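Local coordinates for SusD-like protein BACOVA_02651 (Bacteroides ovatus, PDB 5E75) that binds polysaccharide at the cell surface and probably captures xyloglucan before its transport into the periplasm for degradation, at residues A[202-208]-A[369-374]. Residues are numbered along the deposited sequence; the frame is centred on the assembly and turned at random.
Sequences TRDEGDL and EACLGN
R203 and E369 form a buried salt bridge in which both terminal guanidinium nitrogens close on one oxygen, with NH1 of R203 2.8 Å and NH2 3.0 Å from OE2 of E369. That oxygen lies at the guanidinium edge, close to its plane; OE2 offers NH1 its anti lone pair, while NH2 approaches from above the carboxylate plane. With CG anti to the backbone N (chi1 -173°) and the chain extended beyond it, E369 crosses the arginine at about a right angle. W428 of helix 421-431 also donates to OE2. Water 1, 2.8 Å from NH1 of R203, passes the grip on to the carbonyls of E369 and G373. Were this arginine replaced by an alanine, the E369 carboxylate would probably lose its charge partner and water 1 its NH1 donor.

The backbone of R203 is held as well. N374 reads it with its whole amide: OD1 accepts from R203 N at 2.8 Å, and ND2 donates to R203 O at 2.8 Å, nearly straight at 171°. The second N-H of ND2 reaches OE2 of E205 at 2.9 Å, from above the carboxylate plane.

The packing is carried by L208, whose CD1 touches CA of G373 (3.6 Å), where a side chain would be tight, and whose CD2 comes within 3.9 Å of O of A370. Positive-phi G373 follows helix 360-372, and D204 N-caps helix 205-221 through OD2 to D207 N. The example illustrates how a helix C-terminus can be joined to a neighbouring N-terminus by hydrogen-bonding the backbone just before the N-cap, here toward the periphery of the helical, TPR-like SusD fold.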
ATOM      1  N   THR A 202       9.580   2.841  23.231  1.00 15.04           N
ATOM      2  CA  THR A 202      10.120   1.487  23.193  1.00 15.28           C
ATOM      3  C   THR A 202       9.087   0.534  22.599  1.00 13.93           C
ATOM      4  O   THR A 202       7.889   0.830  22.585  1.00 14.31           O
ATOM      5  CB  THR A 202      10.595   0.986  24.576  1.00 22.31           C
ATOM      6  OG1 THR A 202       9.467   0.708  25.403  1.00 26.96           O
ATOM      7  CG2 THR A 202      11.486   2.013  25.258  1.00 27.22           C
ATOM      8  N   ARG A 203       9.569  -0.581  22.065  1.00 12.29           N
ATOM      9  CA  ARG A 203       8.711  -1.596  21.475  1.00 13.08           C
ATOM     10  C   ARG A 203       8.545  -2.780  22.425  1.00 14.08           C
ATOM     11  O   ARG A 203       9.518  -3.360  22.910  1.00 15.37           O
ATOM     12  CB  ARG A 203       9.260  -2.036  20.122  1.00 12.35           C
ATOM     13  CG  ARG A 203       9.043  -0.971  19.042  1.00 14.48           C
ATOM     14  CD  ARG A 203       9.544  -1.372  17.646  1.00 13.53           C
ATOM     15  NE  ARG A 203       8.674  -0.836  16.614  1.00 12.94           N
ATOM     16  CZ  ARG A 203       8.992  -0.675  15.339  1.00 12.26           C
ATOM     17  NH1 ARG A 203      10.209  -0.958  14.881  1.00 13.05           N
ATOM     18  NH2 ARG A 203       8.071  -0.182  14.508  1.00 14.51           N
ATOM     19  N   ASP A 204       7.290  -3.126  22.689  1.00 11.89           N
ATOM     20  CA  ASP A 204       6.951  -4.227  23.580  1.00 12.87           C
ATOM     21  C   ASP A 204       7.628  -5.509  23.136  1.00 14.19           C
ATOM     22  O   ASP A 204       7.469  -5.940  22.000  1.00 13.10           O
ATOM     23  CB  ASP A 204       5.442  -4.410  23.553  1.00 13.14           C
ATOM     24  CG  ASP A 204       4.973  -5.463  24.520  1.00 15.55           C
ATOM     25  OD1 ASP A 204       4.826  -5.114  25.715  1.00 22.66           O
ATOM     26  OD2 ASP A 204       4.740  -6.607  24.093  1.00 15.63           O
ATOM     27  N   GLU A 205       8.350  -6.154  24.045  1.00 13.62           N
ATOM     28  CA  GLU A 205       9.114  -7.339  23.688  1.00 14.61           C
ATOM     29  C   GLU A 205       8.211  -8.537  23.370  1.00 13.13           C
ATOM     30  O   GLU A 205       8.561  -9.384  22.550  1.00 14.38           O
ATOM     31  CB  GLU A 205      10.109  -7.652  24.817  1.00 17.03           C
ATOM     32  CG  GLU A 205      11.209  -6.581  24.990  1.00 22.01           C
ATOM     33  CD  GLU A 205      12.297  -6.643  23.927  1.00 21.36           C
ATOM     34  OE1 GLU A 205      12.281  -7.592  23.106  1.00 20.01           O
ATOM     35  OE2 GLU A 205      13.181  -5.745  23.923  1.00 22.94           O
ATOM     36  N   GLY A 206       7.042  -8.604  24.000  1.00 13.62           N
ATOM     37  CA  GLY A 206       6.087  -9.644  23.678  1.00 15.66           C
ATOM     38  C   GLY A 206       5.590  -9.545  22.247  1.00 14.31           C
ATOM     39  O   GLY A 206       5.565 -10.539  21.527  1.00 14.55           O
ATOM     40  N   ASP A 207       5.199  -8.343  21.845  1.00 13.00           N
ATOM     41  CA  ASP A 207       4.743  -8.128  20.480  1.00 12.49           C
ATOM     42  C   ASP A 207       5.880  -8.331  19.479  1.00 11.24           C
ATOM     43  O   ASP A 207       5.644  -8.869  18.403  1.00 11.65           O
ATOM     44  CB  ASP A 207       4.125  -6.737  20.309  1.00 11.23           C
ATOM     45  CG  ASP A 207       2.718  -6.607  20.910  1.00 13.93           C
ATOM     46  OD1 ASP A 207       2.102  -7.615  21.341  1.00 15.12           O
ATOM     47  OD2 ASP A 207       2.213  -5.470  20.916  1.00 13.75           O
ATOM     48  N   LEU A 208       7.101  -7.907  19.821  1.00 11.28           N
ATOM     49  CA  LEU A 208       8.254  -8.156  18.953  1.00 11.22           C
ATOM     50  C   LEU A 208       8.468  -9.648  18.741  1.00 11.05           C
ATOM     51  O   LEU A 208       8.737 -10.111  17.633  1.00 12.31           O
ATOM     52  CB  LEU A 208       9.520  -7.506  19.506  1.00 12.03           C
ATOM     53  CG  LEU A 208       9.607  -5.985  19.412  1.00 10.62           C
ATOM     54  CD1 LEU A 208      10.837  -5.499  20.180  1.00 13.38           C
ATOM     55  CD2 LEU A 208       9.683  -5.546  17.956  1.00 12.89           C
ATOM     56  N   GLU A 369      12.942  -5.857  10.863  1.00  8.87           N
ATOM     57  CA  GLU A 369      12.647  -4.779  11.796  1.00  8.98           C
ATOM     58  C   GLU A 369      12.283  -5.345  13.168  1.00  9.84           C
ATOM     59  O   GLU A 369      12.639  -4.781  14.213  1.00 10.11           O
ATOM     60  CB  GLU A 369      11.528  -3.869  11.243  1.00  9.35           C
ATOM     61  CG  GLU A 369      11.256  -2.628  12.062  1.00  9.60           C
ATOM     62  CD  GLU A 369      10.251  -1.667  11.422  1.00 10.50           C
ATOM     63  OE1 GLU A 369       9.921  -1.834  10.235  1.00 11.00           O
ATOM     64  OE2 GLU A 369       9.830  -0.719  12.116  1.00 12.42           O
ATOM     65  N   ALA A 370      11.569  -6.468  13.181  1.00  9.53           N
ATOM     66  CA  ALA A 370      11.211  -7.102  14.449  1.00  9.92           C
ATOM     67  C   ALA A 370      12.437  -7.706  15.146  1.00  9.49           C
ATOM     68  O   ALA A 370      12.474  -7.752  16.380  1.00 10.99           O
ATOM     69  CB  ALA A 370      10.131  -8.152  14.248  1.00 11.10           C
ATOM     70  N   CYS A 371      13.429  -8.147  14.373  1.00 10.66           N
ATOM     71  CA  CYS A 371      14.701  -8.598  14.952  1.00 10.82           C
ATOM     72  C   CYS A 371      15.534  -7.431  15.496  1.00 11.09           C
ATOM     73  O   CYS A 371      16.158  -7.549  16.560  1.00 12.41           O
ATOM     74  CB  CYS A 371      15.505  -9.406  13.935  1.00 11.30           C
ATOM     75  SG  CYS A 371      14.810 -11.009  13.547  1.00 12.45           S
ATOM     76  N   LEU A 372      15.552  -6.301  14.796  1.00 10.11           N
ATOM     77  CA  LEU A 372      16.190  -5.102  15.323  1.00 10.56           C
ATOM     78  C   LEU A 372      15.613  -4.746  16.696  1.00 12.48           C
ATOM     79  O   LEU A 372      16.355  -4.471  17.649  1.00 12.37           O
ATOM     80  CB  LEU A 372      16.000  -3.960  14.339  1.00 10.19           C
ATOM     81  CG  LEU A 372      16.512  -2.593  14.792  1.00 11.01           C
ATOM     82  CD1 LEU A 372      18.032  -2.556  14.900  1.00 11.95           C
ATOM     83  CD2 LEU A 372      16.036  -1.496  13.845  1.00 12.38           C
ATOM     84  N   GLY A 373      14.287  -4.769  16.803  1.00 11.10           N
ATOM     85  CA  GLY A 373      13.633  -4.581  18.084  1.00 12.54           C
ATOM     86  C   GLY A 373      14.015  -3.261  18.709  1.00 14.95           C
ATOM     87  O   GLY A 373      13.903  -2.231  18.076  1.00 13.77           O
ATOM     88  N   ASN A 374      14.479  -3.312  19.958  1.00 14.27           N
ATOM     89  CA  ASN A 374      14.856  -2.120  20.698  1.00 12.78           C
ATOM     90  C   ASN A 374      16.350  -1.856  20.654  1.00 14.77           C
ATOM     91  O   ASN A 374      16.841  -0.900  21.268  1.00 17.59           O
ATOM     92  CB  ASN A 374      14.402  -2.250  22.146  1.00 13.80           C
ATOM     93  CG  ASN A 374      12.897  -2.172  22.274  1.00 14.64           C
ATOM     94  OD1 ASN A 374      12.297  -1.211  21.813  1.00 15.42           O
ATOM     95  ND2 ASN A 374      12.290  -3.181  22.872  1.00 15.31           N
TER
HETATM   96  O   HOH W   1      12.585  -2.253  15.677  1.00 15.33           O
HETATM   97  O   HOH W   2      15.160  -5.802  21.244  1.00 22.72           O